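Local atomic coordinates of aminotransferase, class III (Thermomicrobium roseum, PDB entry 6IO1), a protein that acts as a thermostable (S)-enantioselective omega-transaminase, probably moving amino groups between substrates with pyridoxal 5'-phosphate as its cofactor. Residues Ser124-Thr127 / Ala128-Ala132; Tyr134-Trp137 / Leu138-Gln141; Gly302-Asp305 / Glu306-Glu309. All blocks are in the same frame, centred on the assembly; numbering follows the deposited sequence.

Overall arrangement
Interactions 1 and 2 follow one another along helix 121-138, their centres about 14 Å apart. Interaction 1 reaches the cofactor: the side chain of Asn125 comes to about 4 Å from the bound pyridoxamine phosphate. Interaction 2 ends the same helix towards the periphery of the chain. Interaction 3, where strand 299-304 turns into helix 305-312, has its centre about 13 Å from the centres of both. It meets interaction 1 through Ile131 CG2 and Ile307 CG2, 4.0 Å apart, and interaction 2 through Glu306 OE2, which lies 3.1 Å from Lys139 NZ in a salt bridge and 2.9 Å from Tyr135 OH in a probable hydrogen bond. All three contacts touch the second subunit.

Interaction 1 (Ser124-Thr127 / Ala128-Ala132); sequences SNET and AIKIA
Four successive i to i+4 hydrogen bonds, from Ala128 N to Ser124 O through to Ile131 N to Thr127 O, carry the helix across the join at 2.8 to 2.9 Å. This is helix 121-138, packed on the central sheet of the PLP-binding domain in the fold-type I aminotransferase architecture. Asn125 belongs to the cofactor pocket, its amide held by His155 O, Asp260 and Thr286. One turn on, the aliphatic part of Lys130 crosses the carboxylate of Glu126, with CD 3.3 Å from OE1. The Lys130 chain bends at chi3 (73°), and NZ stays 4.8 Å from Glu126 OE1, too far for a salt bridge; it binds His320 ND1 and Ile157 O of the second subunit instead. The other carboxylate oxygen of Glu126, OE2, accepts from Gly160 N. An alanine in place of Glu126 would probably leave Gly160 N without its acceptor and open a gap against Ile157 of the second subunit. Thr127 and Ile131 run side by side towards the same side of the helix. Thr127 CG2, anti to the backbone N, thereby lies 3.7 Å from Ile131 CD1, while Ile131 CG1 sits 3.1 Å from Thr127 O.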
loop_
_atom_site.group_PDB
_atom_site.type_symbol
_atom_site.label_atom_id
_atom_site.label_comp_id
_atom_site.label_asym_id
_atom_site.label_seq_id
_atom_site.Cartn_x
_atom_site.Cartn_y
_atom_site.Cartn_z
ATOM N N SER B 124 -2.197 -6.360 1.483
ATOM C CA SER B 124 -2.884 -7.638 1.323
ATOM C C SER B 124 -3.158 -8.291 2.672
ATOM O O SER B 124 -4.261 -8.785 2.924
ATOM C CB SER B 124 -2.055 -8.566 0.433
ATOM O OG SER B 124 -1.925 -8.039 -0.876
ATOM N N ASN B 125 -2.153 -8.322 3.549
ATOM C CA ASN B 125 -2.337 -8.955 4.852
ATOM C C ASN B 125 -3.328 -8.185 5.716
ATOM O O ASN B 125 -4.132 -8.792 6.436
ATOM C CB ASN B 125 -0.988 -9.108 5.550
ATOM C CG ASN B 125 -0.167 -10.242 4.969
ATOM O OD1 ASN B 125 -0.715 -11.220 4.462
ATOM N ND2 ASN B 125 1.153 -10.110 5.023
ATOM N N GLU B 126 -3.292 -6.848 5.665
ATOM C CA GLU B 126 -4.298 -6.067 6.377
ATOM C C GLU B 126 -5.693 -6.371 5.851
ATOM O O GLU B 126 -6.641 -6.538 6.631
ATOM C CB GLU B 126 -3.998 -4.573 6.252
ATOM C CG GLU B 126 -5.124 -3.666 6.728
ATOM C CD GLU B 126 -5.185 -3.539 8.239
ATOM O OE1 GLU B 126 -6.033 -2.767 8.736
ATOM O OE2 GLU B 126 -4.390 -4.206 8.935
ATOM N N THR B 127 -5.832 -6.462 4.526
ATOM C CA THR B 127 -7.121 -6.795 3.933
ATOM C C THR B 127 -7.593 -8.168 4.389
ATOM O O THR B 127 -8.770 -8.347 4.715
ATOM C CB THR B 127 -7.024 -6.738 2.408
ATOM O OG1 THR B 127 -6.668 -5.411 1.998
ATOM C CG2 THR B 127 -8.351 -7.121 1.771
ATOM N N ALA B 128 -6.688 -9.147 4.429
ATOM C CA ALA B 128 -7.063 -10.495 4.847
ATOM C C ALA B 128 -7.503 -10.527 6.306
ATOM O O ALA B 128 -8.494 -11.183 6.649
ATOM C CB ALA B 128 -5.900 -11.458 4.620
ATOM N N ILE B 129 -6.771 -9.834 7.183
ATOM C CA ILE B 129 -7.137 -9.806 8.599
ATOM C C ILE B 129 -8.505 -9.158 8.779
ATOM O O ILE B 129 -9.375 -9.674 9.499
ATOM C CB ILE B 129 -6.053 -9.075 9.414
ATOM C CG1 ILE B 129 -4.769 -9.907 9.461
ATOM C CG2 ILE B 129 -6.550 -8.768 10.818
ATOM C CD1 ILE B 129 -3.570 -9.151 9.991
ATOM N N LYS B 130 -8.717 -8.019 8.113
ATOM C CA LYS B 130 -10.003 -7.339 8.209
ATOM C C LYS B 130 -11.125 -8.197 7.639
ATOM O O LYS B 130 -12.236 -8.208 8.175
ATOM C CB LYS B 130 -9.938 -5.986 7.498
ATOM C CG LYS B 130 -8.979 -5.002 8.150
ATOM C CD LYS B 130 -8.977 -3.656 7.443
ATOM C CE LYS B 130 -10.253 -2.880 7.725
ATOM N NZ LYS B 130 -10.337 -1.634 6.914
ATOM N N ILE B 131 -10.852 -8.927 6.554
ATOM C CA ILE B 131 -11.865 -9.795 5.959
ATOM C C ILE B 131 -12.232 -10.926 6.909
ATOM O O ILE B 131 -13.406 -11.276 7.044
ATOM C CB ILE B 131 -11.387 -10.327 4.595
ATOM C CG1 ILE B 131 -11.529 -9.248 3.524
ATOM C CG2 ILE B 131 -12.173 -11.567 4.192
ATOM C CD1 ILE B 131 -11.045 -9.676 2.159
ATOM N N ALA B 132 -11.241 -11.521 7.574
ATOM C CA ALA B 132 -11.536 -12.590 8.526
ATOM C C ALA B 132 -12.399 -12.077 9.675
ATOM O O ALA B 132 -13.414 -12.694 10.044
ATOM C CB ALA B 132 -10.236 -13.196 9.056
#

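Interaction 2 (Tyr134-Trp137 / Leu138-Gln141)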
loop_
_atom_site.group_PDB
_atom_site.type_symbol
_atom_site.label_atom_id
_atom_site.label_comp_id
_atom_site.label_asym_id
_atom_site.label_seq_id
_atom_site.Cartn_x
_atom_site.Cartn_y
_atom_site.Cartn_z
ATOM N N TYR B 134 -14.318 -9.379 9.727
ATOM C CA TYR B 134 -15.623 -9.008 9.188
ATOM C C TYR B 134 -16.473 -10.238 8.892
ATOM O O TYR B 134 -17.697 -10.210 9.054
ATOM C CB TYR B 134 -15.424 -8.166 7.928
ATOM C CG TYR B 134 -16.689 -7.668 7.273
ATOM C CD1 TYR B 134 -17.627 -6.933 7.984
ATOM C CD2 TYR B 134 -16.935 -7.919 5.930
ATOM C CE1 TYR B 134 -18.780 -6.471 7.379
ATOM C CE2 TYR B 134 -18.082 -7.461 5.316
ATOM C CZ TYR B 134 -19.002 -6.738 6.043
ATOM O OH TYR B 134 -20.146 -6.283 5.431
ATOM N N TYR B 135 -15.839 -11.319 8.434
ATOM C CA TYR B 135 -16.549 -12.566 8.175
ATOM C C TYR B 135 -17.163 -13.107 9.454
ATOM O O TYR B 135 -18.343 -13.476 9.485
ATOM C CB TYR B 135 -15.588 -13.582 7.552
ATOM C CG TYR B 135 -16.067 -15.019 7.544
ATOM C CD1 TYR B 135 -16.802 -15.519 6.477
ATOM C CD2 TYR B 135 -15.760 -15.885 8.589
ATOM C CE1 TYR B 135 -17.233 -16.833 6.458
ATOM C CE2 TYR B 135 -16.190 -17.200 8.580
ATOM C CZ TYR B 135 -16.924 -17.668 7.511
ATOM O OH TYR B 135 -17.352 -18.976 7.496
ATOM N N TRP B 136 -16.371 -13.165 10.526
ATOM C CA TRP B 136 -16.925 -13.626 11.798
ATOM C C TRP B 136 -17.982 -12.662 12.331
ATOM O O TRP B 136 -18.961 -13.088 12.954
ATOM C CB TRP B 136 -15.809 -13.845 12.816
ATOM C CG TRP B 136 -15.001 -15.066 12.507
ATOM C CD1 TRP B 136 -13.663 -15.118 12.258
ATOM C CD2 TRP B 136 -15.483 -16.414 12.390
ATOM N NE1 TRP B 136 -13.277 -16.412 12.004
ATOM C CE2 TRP B 136 -14.376 -17.227 12.078
ATOM C CE3 TRP B 136 -16.741 -17.011 12.523
ATOM C CZ2 TRP B 136 -14.487 -18.603 11.898
ATOM C CZ3 TRP B 136 -16.850 -18.379 12.342
ATOM C CH2 TRP B 136 -15.729 -19.160 12.033
ATOM N N TRP B 137 -17.801 -11.359 12.097
ATOM C CA TRP B 137 -18.804 -10.379 12.509
ATOM C C TRP B 137 -20.134 -10.619 11.803
ATOM O O TRP B 137 -21.200 -10.551 12.427
ATOM C CB TRP B 137 -18.289 -8.966 12.229
ATOM C CG TRP B 137 -19.180 -7.857 12.717
ATOM C CD1 TRP B 137 -19.278 -7.387 13.995
ATOM C CD2 TRP B 137 -20.079 -7.067 11.929
ATOM N NE1 TRP B 137 -20.190 -6.360 14.053
ATOM C CE2 TRP B 137 -20.696 -6.144 12.798
ATOM C CE3 TRP B 137 -20.427 -7.053 10.575
ATOM C CZ2 TRP B 137 -21.639 -5.218 12.356
ATOM C CZ3 TRP B 137 -21.364 -6.133 10.138
ATOM C CH2 TRP B 137 -21.960 -5.228 11.026
ATOM N N LEU B 138 -20.090 -10.897 10.498
ATOM C CA LEU B 138 -21.309 -11.183 9.749
ATOM C C LEU B 138 -21.970 -12.472 10.219
ATOM O O LEU B 138 -23.190 -12.627 10.093
ATOM C CB LEU B 138 -20.997 -11.264 8.255
ATOM C CG LEU B 138 -20.713 -9.944 7.537
ATOM C CD1 LEU B 138 -20.223 -10.206 6.124
ATOM C CD2 LEU B 138 -21.951 -9.062 7.520
ATOM N N LYS B 139 -21.187 -13.403 10.759
ATOM C CA LYS B 139 -21.713 -14.669 11.251
ATOM C C LYS B 139 -22.306 -14.559 12.649
ATOM O O LYS B 139 -22.738 -15.576 13.202
ATOM C CB LYS B 139 -20.613 -15.733 11.247
ATOM C CG LYS B 139 -20.137 -16.143 9.863
ATOM C CD LYS B 139 -21.208 -16.910 9.109
ATOM C CE LYS B 139 -20.592 -17.789 8.032
ATOM N NZ LYS B 139 -21.603 -18.249 7.043
ATOM N N GLY B 140 -22.334 -13.362 13.229
ATOM C CA GLY B 140 -22.844 -13.196 14.573
ATOM C C GLY B 140 -21.859 -13.534 15.665
ATOM O O GLY B 140 -22.277 -13.873 16.776
ATOM N N GLN B 141 -20.561 -13.452 15.385
ATOM C CA GLN B 141 -19.511 -13.737 16.363
ATOM C C GLN B 141 -18.567 -12.542 16.444
ATOM O O GLN B 141 -17.412 -12.614 16.005
ATOM C CB GLN B 141 -18.758 -15.017 15.996
ATOM C CG GLN B 141 -19.617 -16.271 16.036
ATOM C CD GLN B 141 -18.842 -17.526 15.688
ATOM O OE1 GLN B 141 -17.795 -17.805 16.274
ATOM N NE2 GLN B 141 -19.353 -18.293 14.731
#
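Leu138 lays its CD1 methyl over one face of the Tyr134 ring, 3.9 Å from the ring centroid, in a CH-pi contact one helical turn along. Its other methyl, CD2, spreads towards the indole of Trp137, 4.0 Å from CE3, so the leucine fork touches two aromatic residues. The Tyr134 hydroxyl is bound by Arg316, and its ring also meets Phe318 and Phe174 of the second subunit.

The next pair repeats the spacing with a charged chain. Lys139 starts over one face of the Tyr135 ring with CG and bends at chi2 (-69°), which brings CE to 3.5 Å from Tyr135 OH. Amine and hydroxyl thus end near each other and share Glu306 as partner; NZ also bonds Thr310 OG1. Tyr135 in turn puts its edge over the centre of the indole face of Trp136, with CE2 3.7 Å above the plane.

Trp136 and Gln141 lie alongside one another, Gln141 NE2 3.5 Å from Trp136 CZ3, with amide and ring planes inclined by 49°. The far ends are fixed elsewhere: Trp136 NE1 donates to Ala222 O, while Arg144 both bonds Gln141 OE1 and makes a cation-pi contact with Trp136.

Beneath these side chains the helix closes. Gln141 N reaches back to Trp136 O at 2.9 Å, and Gly140 N bonds Trp137 O at 3.1 Å, approaching from above the carbonyl plane. Gly140 has a positive phi of 82°, where a CB would press on the carbonyl O of Lys139. Positive phi with two bonds back into the last turn is the Schellman motif, a common C-terminal helix stop, which here ends helix 121-138 before strand 146-150.

Interaction 3 (Gly302-Asp305 / Glu306-Glu309); sequences GVSD and EIAE
Ser304 sits at the N-cap of helix 305-312 and meets Ile307 through its hydroxyl: OG accepts from Ile307 N in a long, weak capping bond of 3.5 Å, though a nearly straight one. OG lies between the backbone N and the carbonyl carbon (chi1 68°), a rotamer that aims it at the first turn. The Ser304 carbonyl takes Ala308 N at 3.1 Å, and Asp305 O takes Glu309 N at 2.9 Å, so the regular helical pattern starts at once. On the inner side Val303, the residue before the N-cap, packs against the first turn: its CB is 4.0 Å from Ile307 CG2, and its CG2 is equally far from Ala308 CB.

Strand 299-304 holds this corner from behind, with backbone bonds between Val303 and His114 of strand 112-118 and between Gly302 and Val285 of strand 284-287. Ile307 is pressed between strand 284-287 and helix 121-138.

Towards the outside, Asp305 OD2 and Glu309 OE1 approach to 4.5 Å. A water that can donate to Asp305 O lies 2.9 Å from Glu309 OE1, which also forms a salt bridge with Arg30 of the second subunit; Asp305 OD1 bonds His114 NE2. The two carboxylates probably repel each other mildly, the Arg30 salt bridge is likely to offset part of this, and the carboxylate of Asp305 may favour a protonated His114.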
loop_
_atom_site.group_PDB
_atom_site.type_symbol
_atom_site.label_atom_id
_atom_site.label_comp_id
_atom_site.label_asym_id
_atom_site.label_seq_id
_atom_site.Cartn_x
_atom_site.Cartn_y
_atom_site.Cartn_z
ATOM N N GLY B 302 -7.059 -13.531 -2.034
ATOM C CA GLY B 302 -8.009 -14.487 -2.565
ATOM C C GLY B 302 -8.705 -15.211 -1.425
ATOM O O GLY B 302 -8.063 -15.659 -0.476
ATOM N N VAL B 303 -10.023 -15.309 -1.534
ATOM C CA VAL B 303 -10.850 -15.939 -0.522
ATOM C C VAL B 303 -11.679 -17.041 -1.166
ATOM O O VAL B 303 -11.967 -17.039 -2.377
ATOM C CB VAL B 303 -11.760 -14.931 0.214
ATOM C CG1 VAL B 303 -10.938 -13.783 0.781
ATOM C CG2 VAL B 303 -12.851 -14.415 -0.711
ATOM N N SER B 304 -12.052 -17.993 -0.312
ATOM C CA SER B 304 -12.856 -19.145 -0.663
ATOM C C SER B 304 -14.285 -18.726 -0.979
ATOM O O SER B 304 -14.731 -17.623 -0.650
ATOM C CB SER B 304 -12.855 -20.159 0.482
ATOM O OG SER B 304 -13.543 -19.647 1.611
ATOM N N ASP B 305 -15.004 -19.636 -1.635
ATOM C CA ASP B 305 -16.387 -19.362 -2.005
ATOM C C ASP B 305 -17.267 -19.140 -0.781
ATOM O O ASP B 305 -18.212 -18.346 -0.838
ATOM C CB ASP B 305 -16.934 -20.506 -2.857
ATOM C CG ASP B 305 -18.150 -20.101 -3.652
ATOM O OD1 ASP B 305 -18.010 -19.262 -4.565
ATOM O OD2 ASP B 305 -19.249 -20.616 -3.361
ATOM N N GLU B 306 -16.987 -19.833 0.323
ATOM C CA GLU B 306 -17.790 -19.667 1.532
ATOM C C GLU B 306 -17.645 -18.262 2.110
ATOM O O GLU B 306 -18.641 -17.604 2.438
ATOM C CB GLU B 306 -17.391 -20.724 2.564
ATOM C CG GLU B 306 -17.588 -20.306 4.012
ATOM C CD GLU B 306 -19.044 -20.299 4.427
ATOM O OE1 GLU B 306 -19.874 -20.894 3.709
ATOM O OE2 GLU B 306 -19.357 -19.701 5.478
ATOM N N ILE B 307 -16.403 -17.786 2.240
ATOM C CA ILE B 307 -16.162 -16.451 2.782
ATOM C C ILE B 307 -16.782 -15.391 1.880
ATOM O O ILE B 307 -17.422 -14.441 2.351
ATOM C CB ILE B 307 -14.652 -16.217 2.976
ATOM C CG1 ILE B 307 -14.125 -17.083 4.121
ATOM C CG2 ILE B 307 -14.362 -14.745 3.233
ATOM C CD1 ILE B 307 -12.634 -16.973 4.330
ATOM N N ALA B 308 -16.590 -15.533 0.567
ATOM C CA ALA B 308 -17.153 -14.573 -0.375
ATOM C C ALA B 308 -18.674 -14.578 -0.331
ATOM O O ALA B 308 -19.305 -13.520 -0.422
ATOM C CB ALA B 308 -16.660 -14.874 -1.786
ATOM N N GLU B 309 -19.283 -15.760 -0.221
ATOM C CA GLU B 309 -20.736 -15.842 -0.123
ATOM C C GLU B 309 -21.235 -15.155 1.141
ATOM O O GLU B 309 -22.237 -14.428 1.111
ATOM C CB GLU B 309 -21.175 -17.307 -0.148
ATOM C CG GLU B 309 -22.675 -17.515 -0.237
ATOM C CD GLU B 309 -23.195 -17.384 -1.652
ATOM O OE1 GLU B 309 -22.390 -17.521 -2.599
ATOM O OE2 GLU B 309 -24.410 -17.147 -1.819
HETATM O O HOH W 1 -19.641 -17.010 -3.351
#